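Long-range contacts in beta-phenylalanine aminotransferase (Variovorax paradoxus, PDB 4AO9), which probably transfers the amino group of beta-phenylalanine to a keto-acid acceptor with the help of pyridoxal-5'-phosphate: residues D39-S44 with D85-A90; F406-E411 with D433-A438; M158-A163 with I221-V226. All coordinates share one frame; numbering follows the deposited sequence.

Contact 1 of 3, residues D39-S44 with D85-A90; sequences DANPAS and DGHRYA
Ala-43, in the first turn of helix 42-51, and Asp-85, just before strand 88-91, bring their backbones together, the CA of Ala-43 lying 5.6 Å from the CA of Asp-85. Asp-85 turns CG beside its backbone N (chi1 -70°), sending the carboxylate to the helix start, where it takes up the backbone N-H groups. Its OD1 accepts the N-H of Ala-43 through the syn lone pair (Ala-43 N to Asp-85 OD1 2.9 Å, N-H...O 162°). Its OD2 receives the N-H of Ser-44, also on the syn side but 19° out of the carboxylate plane, at 3.0 Å from Ser-44 N to Asp-85 OD2. Gripped through both oxygens, the carboxylate is fixed in rotation, and the helix start would probably stabilise its negative charge. Asp-85 belongs to the turn of a beta hairpin, strands 80-83 and 88-91, two antiparallel neighbours in the four-stranded mixed sheet of this class-III aminotransferase, so the contact pins it to the N-terminal helices. The N-cap position is held by Asn-41, whose side chain makes no capping bond. Its amide instead gives ND2 to Phe-37 O, while its OD1 accepts from a water that also donates to Asp-85 OD2 (2.6 Å from the water oxygen) and accepts from Ser-44 OG. The hydroxyl of Ser-44 bonds Thr-72 N as well. Beside the carboxylate, the CE1 edge of His-87 meets two oxygens near the ring plane, CE1 of His-87 lying 3.1 Å from Ala-40 O and 3.0 Å from Asn-41 OD1. Asp-83 hydrogen-bonds His-87 ND1, which helps to hold this ring orientation.

Contact 2 of 3, residues F406-E411 with D433-A438; sequences FHLLNE and DRYVAA
Ala-438 takes most of the contact: its CB meets Leu-408 CD2 at 3.7 Å and, just past the end of helix 398-410, Glu-411 CB at 3.9 Å. The axes of the two short segments approach to 10.6 Å, their directions 128° apart, and Leu-408, Tyr-435 and Ala-438 meet between them. Leu-408 carries the tight part. One branch, CD2, meets the Ala-438 methyl, while the other, CD1, comes obliquely against the Tyr-435 ring, 3.9 Å from Tyr-435 CE2. Ile-413 of strand 413-414 touches Leu-408, Tyr-435 and Ala-438, so these two C-terminal helices pack together over one strand of the four-stranded mixed sheet. The other flank is more open and more polar, with His-407 and Glu-411 both partly exposed. The trans chi1 of His-407 (173°) carries the imidazole across to the second helix; there NE2 donates to Ala-438 O at 2.9 Å, a bond bent to 132° at the hydrogen. Ser-441 OG also bonds both that NE2 and that carbonyl. With an alanine here in place of His-407, Ala-438 O would probably lose its donor from the other helix, though not its bond with Ser-441 OG, and a gap would open beside Phe-442, whose ring the imidazole meets.

Contact 3 of 3, residues M158-A163 with I221-V226; sequences MALTAA and IAVVLV
Leu-160 holds CG beside its backbone N (chi1 -67°) and Val-223 places CG1 between its own N and carbonyl carbon (chi1 57°), torsions that bring Leu-160 CD2 to 3.7 Å from Val-223 CG1. The setting is the large domain of a fold-type-I PLP enzyme, where the 158-163 portion of helix 152-167 lies on the central seven-stranded sheet and runs roughly antiparallel to strand 221-226, closest approach of the axes 8.0 Å, directions 151° apart. Every touching residue is buried, and the interaction is carried mainly by aliphatic carbons. Leu-160 crosses both Val-223 and Leu-225 at about a right angle, and its single branch CD2 serves both, lying 4.0 Å from Leu-225 CD2. One turn further on, the Ala-163 methyl sits over Val-223, its CB 3.7 Å from Val-223 CB, consistent with the close backbones here (Ala-163 CA to Ala-222 CA 6.0 Å). Leu-225 also touches Asn-156, which lines the cofactor pocket together with Gly-152 and Thr-153 of the same helix. Met-158 and Thr-161 pack on Val-183 and Thr-193 of the second subunit, so the helix joins sheet to dimer partner. Ala-222 has helical backbone angles inside the strand, and it and Val-223 both present CB toward the helix; Ala-222 CB ends 4.1 Å from Ala-163 O, the carbonyl that Thr-167 OG1 hydrogen-bonds.

Contacts 1 and 2 are neighbours, their centres 16 Å apart on one side of the chain's centre, and they touch directly: Tyr-89 CE1 is 3.6 Å from Leu-409 CD2, and Ala-90 CB is 4.0 Å from Arg-434 NH2. Strand 88-91 makes the join, since Ala-90 also bonds the backbone of Asp-412 and Tyr-414 just after helix 398-410. Contact 3 stands on the opposite side of the centre, with its nearest atoms about 29 Å from contact 1 and about 25 Å from contact 2. Contact 3 is near the cofactor: the side chain of Leu-225 is about 8 Å from a bound pyridoxal-5'-phosphate.

Contact 1 of 3, residues D39-S44 with D85-A90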
# COMPACT_ATOMS: atom_id res chain seq x y z
N ASP A 39 2.74 34.84 -9.26
CA ASP A 39 2.81 36.07 -8.46
C ASP A 39 1.92 36.01 -7.22
O ASP A 39 2.26 36.58 -6.18
CB ASP A 39 2.44 37.29 -9.30
CG ASP A 39 3.46 37.59 -10.39
OD1 ASP A 39 4.55 36.98 -10.38
OD2 ASP A 39 3.16 38.43 -11.26
N ALA A 40 0.80 35.30 -7.34
CA ALA A 40 -0.19 35.21 -6.27
C ALA A 40 0.15 34.16 -5.22
O ALA A 40 -0.44 34.16 -4.14
CB ALA A 40 -1.56 34.93 -6.86
N ASN A 41 1.11 33.29 -5.53
CA ASN A 41 1.43 32.14 -4.65
C ASN A 41 2.91 32.00 -4.28
O ASN A 41 3.51 30.93 -4.47
CB ASN A 41 0.85 30.86 -5.27
CG ASN A 41 -0.65 30.88 -5.28
OD1 ASN A 41 -1.29 30.72 -4.24
ND2 ASN A 41 -1.24 31.13 -6.45
N PRO A 42 3.51 33.07 -3.71
CA PRO A 42 4.94 32.97 -3.39
C PRO A 42 5.30 31.95 -2.31
O PRO A 42 6.39 31.35 -2.37
CB PRO A 42 5.29 34.39 -2.93
CG PRO A 42 4.00 35.02 -2.55
CD PRO A 42 2.98 34.43 -3.45
N ALA A 43 4.43 31.76 -1.33
CA ALA A 43 4.69 30.79 -0.28
C ALA A 43 4.69 29.37 -0.87
O ALA A 43 5.56 28.56 -0.54
CB ALA A 43 3.70 30.92 0.85
N SER A 44 3.74 29.08 -1.76
CA SER A 44 3.76 27.77 -2.43
C SER A 44 5.00 27.60 -3.30
O SER A 44 5.56 26.50 -3.38
CB SER A 44 2.48 27.51 -3.24
OG SER A 44 1.44 27.08 -2.38
N ASP A 85 -0.58 30.26 0.75
CA ASP A 85 -0.70 31.71 0.68
C ASP A 85 -2.05 32.23 1.19
O ASP A 85 -2.34 33.43 1.11
CB ASP A 85 -0.42 32.18 -0.75
CG ASP A 85 1.03 32.01 -1.12
OD1 ASP A 85 1.82 32.95 -0.84
OD2 ASP A 85 1.39 30.94 -1.64
N GLY A 86 -2.85 31.33 1.75
CA GLY A 86 -4.08 31.71 2.42
C GLY A 86 -5.33 31.80 1.58
O GLY A 86 -6.38 32.20 2.09
N HIS A 87 -5.24 31.44 0.30
CA HIS A 87 -6.43 31.40 -0.55
C HIS A 87 -7.35 30.28 -0.10
O HIS A 87 -6.90 29.16 0.16
CB HIS A 87 -6.06 31.14 -2.01
CG HIS A 87 -5.12 32.15 -2.58
ND1 HIS A 87 -3.85 31.81 -3.00
CD2 HIS A 87 -5.25 33.47 -2.82
CE1 HIS A 87 -3.24 32.89 -3.47
NE2 HIS A 87 -4.07 33.91 -3.37
N ARG A 88 -8.64 30.61 0.00
CA ARG A 88 -9.66 29.63 0.37
C ARG A 88 -10.40 29.19 -0.89
O ARG A 88 -10.83 30.01 -1.69
CB ARG A 88 -10.66 30.24 1.37
CG ARG A 88 -11.69 29.24 1.89
CD ARG A 88 -12.90 29.96 2.51
NE ARG A 88 -13.98 29.02 2.82
CZ ARG A 88 -14.53 28.86 4.02
NH1 ARG A 88 -14.14 29.60 5.06
NH2 ARG A 88 -15.50 27.97 4.18
N TYR A 89 -10.54 27.87 -1.04
CA TYR A 89 -11.23 27.30 -2.18
C TYR A 89 -12.34 26.35 -1.78
O TYR A 89 -12.25 25.67 -0.75
CB TYR A 89 -10.27 26.48 -3.05
CG TYR A 89 -9.00 27.16 -3.45
CD1 TYR A 89 -8.95 27.97 -4.59
CD2 TYR A 89 -7.83 26.98 -2.71
CE1 TYR A 89 -7.78 28.59 -4.97
CE2 TYR A 89 -6.66 27.59 -3.09
CZ TYR A 89 -6.63 28.39 -4.21
OH TYR A 89 -5.45 28.99 -4.58
N ALA A 90 -13.38 26.30 -2.61
CA ALA A 90 -14.30 25.17 -2.56
C ALA A 90 -13.62 24.02 -3.29
O ALA A 90 -13.14 24.18 -4.42
CB ALA A 90 -15.62 25.53 -3.24
O HOH W 1 -0.33 29.03 -2.23
O HOH W 2 -4.68 31.08 -6.35

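Contact 2 of 3, residues F406-E411 with D433-A438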
# COMPACT_ATOMS: atom_id res chain seq x y z
N PHE A 406 -6.64 27.05 -14.04
CA PHE A 406 -6.22 28.34 -13.47
C PHE A 406 -7.39 29.30 -13.31
O PHE A 406 -7.47 30.03 -12.31
CB PHE A 406 -5.10 28.97 -14.30
CG PHE A 406 -3.80 28.22 -14.22
CD1 PHE A 406 -3.10 28.14 -13.01
CD2 PHE A 406 -3.26 27.60 -15.34
CE1 PHE A 406 -1.91 27.44 -12.92
CE2 PHE A 406 -2.06 26.89 -15.26
CZ PHE A 406 -1.39 26.82 -14.05
N HIS A 407 -8.32 29.28 -14.27
CA HIS A 407 -9.54 30.05 -14.16
C HIS A 407 -10.32 29.67 -12.90
O HIS A 407 -10.78 30.54 -12.17
CB HIS A 407 -10.43 29.89 -15.40
CG HIS A 407 -11.77 30.54 -15.26
ND1 HIS A 407 -11.96 31.90 -15.38
CD2 HIS A 407 -12.98 30.01 -14.96
CE1 HIS A 407 -13.23 32.18 -15.18
NE2 HIS A 407 -13.88 31.06 -14.92
N LEU A 408 -10.46 28.36 -12.66
CA LEU A 408 -11.21 27.91 -11.50
C LEU A 408 -10.54 28.36 -10.21
O LEU A 408 -11.21 28.81 -9.28
CB LEU A 408 -11.43 26.38 -11.54
CG LEU A 408 -12.45 25.92 -12.60
CD1 LEU A 408 -12.39 24.40 -12.73
CD2 LEU A 408 -13.86 26.39 -12.27
N LEU A 409 -9.21 28.30 -10.16
CA LEU A 409 -8.49 28.86 -9.00
C LEU A 409 -8.86 30.32 -8.77
O LEU A 409 -9.09 30.72 -7.64
CB LEU A 409 -6.97 28.71 -9.12
CG LEU A 409 -6.37 27.30 -9.08
CD1 LEU A 409 -4.86 27.39 -9.22
CD2 LEU A 409 -6.73 26.57 -7.79
N ASN A 410 -8.90 31.11 -9.86
CA ASN A 410 -9.29 32.53 -9.76
C ASN A 410 -10.71 32.72 -9.21
O ASN A 410 -11.01 33.74 -8.58
CB ASN A 410 -9.21 33.21 -11.13
CG ASN A 410 -7.80 33.28 -11.70
OD1 ASN A 410 -7.64 33.36 -12.92
ND2 ASN A 410 -6.80 33.26 -10.84
N GLU A 411 -11.57 31.74 -9.49
CA GLU A 411 -12.96 31.74 -9.03
C GLU A 411 -13.15 30.99 -7.71
O GLU A 411 -14.27 30.58 -7.38
CB GLU A 411 -13.87 31.16 -10.12
CG GLU A 411 -13.86 31.96 -11.43
CD GLU A 411 -14.11 33.45 -11.23
OE1 GLU A 411 -15.13 33.81 -10.60
OE2 GLU A 411 -13.29 34.26 -11.71
N ASP A 433 -23.57 25.70 -7.39
CA ASP A 433 -23.97 26.85 -8.21
C ASP A 433 -22.75 27.66 -8.64
O ASP A 433 -22.68 28.11 -9.78
CB ASP A 433 -24.93 27.77 -7.45
CG ASP A 433 -26.34 27.20 -7.34
OD1 ASP A 433 -26.71 26.32 -8.14
OD2 ASP A 433 -27.08 27.66 -6.44
N ARG A 434 -21.79 27.82 -7.73
CA ARG A 434 -20.56 28.56 -8.03
C ARG A 434 -19.72 27.86 -9.08
O ARG A 434 -19.11 28.52 -9.91
CB ARG A 434 -19.74 28.84 -6.76
CG ARG A 434 -20.37 29.91 -5.88
CD ARG A 434 -19.34 30.61 -4.99
NE ARG A 434 -18.64 29.66 -4.13
CZ ARG A 434 -19.16 29.11 -3.03
NH1 ARG A 434 -20.40 29.40 -2.64
NH2 ARG A 434 -18.43 28.25 -2.33
N TYR A 435 -19.67 26.52 -9.05
CA TYR A 435 -18.97 25.78 -10.10
C TYR A 435 -19.58 26.06 -11.47
O TYR A 435 -18.86 26.38 -12.42
CB TYR A 435 -18.87 24.26 -9.80
CG TYR A 435 -17.93 23.58 -10.78
CD1 TYR A 435 -18.39 23.14 -12.02
CD2 TYR A 435 -16.57 23.42 -10.49
CE1 TYR A 435 -17.54 22.55 -12.94
CE2 TYR A 435 -15.70 22.82 -11.42
CZ TYR A 435 -16.21 22.39 -12.64
OH TYR A 435 -15.39 21.83 -13.58
N VAL A 436 -20.91 25.96 -11.57
CA VAL A 436 -21.62 26.20 -12.83
C VAL A 436 -21.37 27.63 -13.32
O VAL A 436 -21.07 27.84 -14.49
CB VAL A 436 -23.13 25.93 -12.69
CG1 VAL A 436 -23.86 26.26 -13.99
CG2 VAL A 436 -23.37 24.48 -12.33
N ALA A 437 -21.45 28.59 -12.40
CA ALA A 437 -21.18 29.99 -12.73
C ALA A 437 -19.75 30.19 -13.23
O ALA A 437 -19.51 31.00 -14.13
CB ALA A 437 -21.49 30.89 -11.55
N ALA A 438 -18.80 29.44 -12.66
CA ALA A 438 -17.39 29.55 -13.05
C ALA A 438 -17.11 28.97 -14.44
O ALA A 438 -16.26 29.48 -15.18
CB ALA A 438 -16.49 28.92 -12.00

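Contact 3 of 3, residues M158-A163 with I221-V226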
# COMPACT_ATOMS: atom_id res chain seq x y z
N MET A 158 -3.45 -8.29 -6.03
CA MET A 158 -3.86 -9.53 -5.40
C MET A 158 -4.98 -10.21 -6.14
O MET A 158 -5.00 -11.44 -6.22
CB MET A 158 -4.23 -9.31 -3.93
CG MET A 158 -3.07 -8.84 -3.06
SD MET A 158 -1.51 -9.74 -3.24
CE MET A 158 -2.00 -11.43 -2.88
N ALA A 159 -5.93 -9.43 -6.65
CA ALA A 159 -7.02 -10.02 -7.45
C ALA A 159 -6.47 -10.74 -8.67
O ALA A 159 -6.91 -11.85 -9.00
CB ALA A 159 -8.02 -8.96 -7.86
N LEU A 160 -5.54 -10.09 -9.36
CA LEU A 160 -4.89 -10.72 -10.51
C LEU A 160 -4.14 -11.98 -10.13
O LEU A 160 -4.26 -13.02 -10.80
CB LEU A 160 -3.96 -9.73 -11.23
CG LEU A 160 -4.63 -8.55 -11.92
CD1 LEU A 160 -3.55 -7.62 -12.48
CD2 LEU A 160 -5.60 -9.03 -13.02
N THR A 161 -3.37 -11.92 -9.06
CA THR A 161 -2.60 -13.04 -8.57
C THR A 161 -3.53 -14.21 -8.26
O THR A 161 -3.24 -15.36 -8.63
CB THR A 161 -1.85 -12.60 -7.30
OG1 THR A 161 -0.93 -11.57 -7.66
CG2 THR A 161 -1.10 -13.76 -6.67
N ALA A 162 -4.64 -13.91 -7.60
CA ALA A 162 -5.64 -14.93 -7.27
C ALA A 162 -6.16 -15.60 -8.53
O ALA A 162 -6.28 -16.83 -8.59
CB ALA A 162 -6.78 -14.30 -6.49
N ALA A 163 -6.51 -14.79 -9.52
CA ALA A 163 -7.10 -15.31 -10.75
C ALA A 163 -6.13 -16.19 -11.54
O ALA A 163 -6.53 -17.25 -12.05
CB ALA A 163 -7.62 -14.18 -11.60
N ILE A 221 -6.59 -17.16 -21.24
CA ILE A 221 -7.03 -15.98 -20.49
C ILE A 221 -7.48 -16.33 -19.08
O ILE A 221 -8.49 -17.03 -18.90
CB ILE A 221 -8.12 -15.17 -21.23
CG1 ILE A 221 -7.55 -14.64 -22.56
CG2 ILE A 221 -8.61 -14.01 -20.35
CD1 ILE A 221 -8.61 -14.11 -23.50
N ALA A 222 -6.72 -15.86 -18.09
CA ALA A 222 -7.05 -16.08 -16.69
C ALA A 222 -8.15 -15.14 -16.24
O ALA A 222 -9.01 -15.50 -15.43
CB ALA A 222 -5.81 -15.85 -15.82
N VAL A 223 -8.11 -13.91 -16.74
CA VAL A 223 -8.91 -12.85 -16.16
C VAL A 223 -9.13 -11.72 -17.14
O VAL A 223 -8.26 -11.44 -17.98
CB VAL A 223 -8.28 -12.38 -14.80
CG1 VAL A 223 -6.87 -11.92 -14.99
CG2 VAL A 223 -9.13 -11.33 -14.12
N VAL A 224 -10.32 -11.14 -17.08
CA VAL A 224 -10.65 -9.89 -17.76
C VAL A 224 -10.83 -8.86 -16.65
O VAL A 224 -11.70 -9.04 -15.80
CB VAL A 224 -11.96 -10.03 -18.57
CG1 VAL A 224 -12.30 -8.70 -19.24
CG2 VAL A 224 -11.82 -11.16 -19.62
N LEU A 225 -10.00 -7.82 -16.65
CA LEU A 225 -10.02 -6.79 -15.60
C LEU A 225 -10.47 -5.47 -16.21
O LEU A 225 -9.90 -5.01 -17.21
CB LEU A 225 -8.62 -6.66 -14.97
CG LEU A 225 -8.40 -5.47 -14.03
CD1 LEU A 225 -9.23 -5.59 -12.76
CD2 LEU A 225 -6.92 -5.32 -13.67
N VAL A 226 -11.51 -4.87 -15.63
CA VAL A 226 -12.10 -3.67 -16.22
C VAL A 226 -12.75 -2.77 -15.17
O VAL A 226 -13.33 -3.25 -14.18
CB VAL A 226 -13.12 -4.07 -17.34
CG1 VAL A 226 -14.35 -4.74 -16.73
CG2 VAL A 226 -13.53 -2.86 -18.21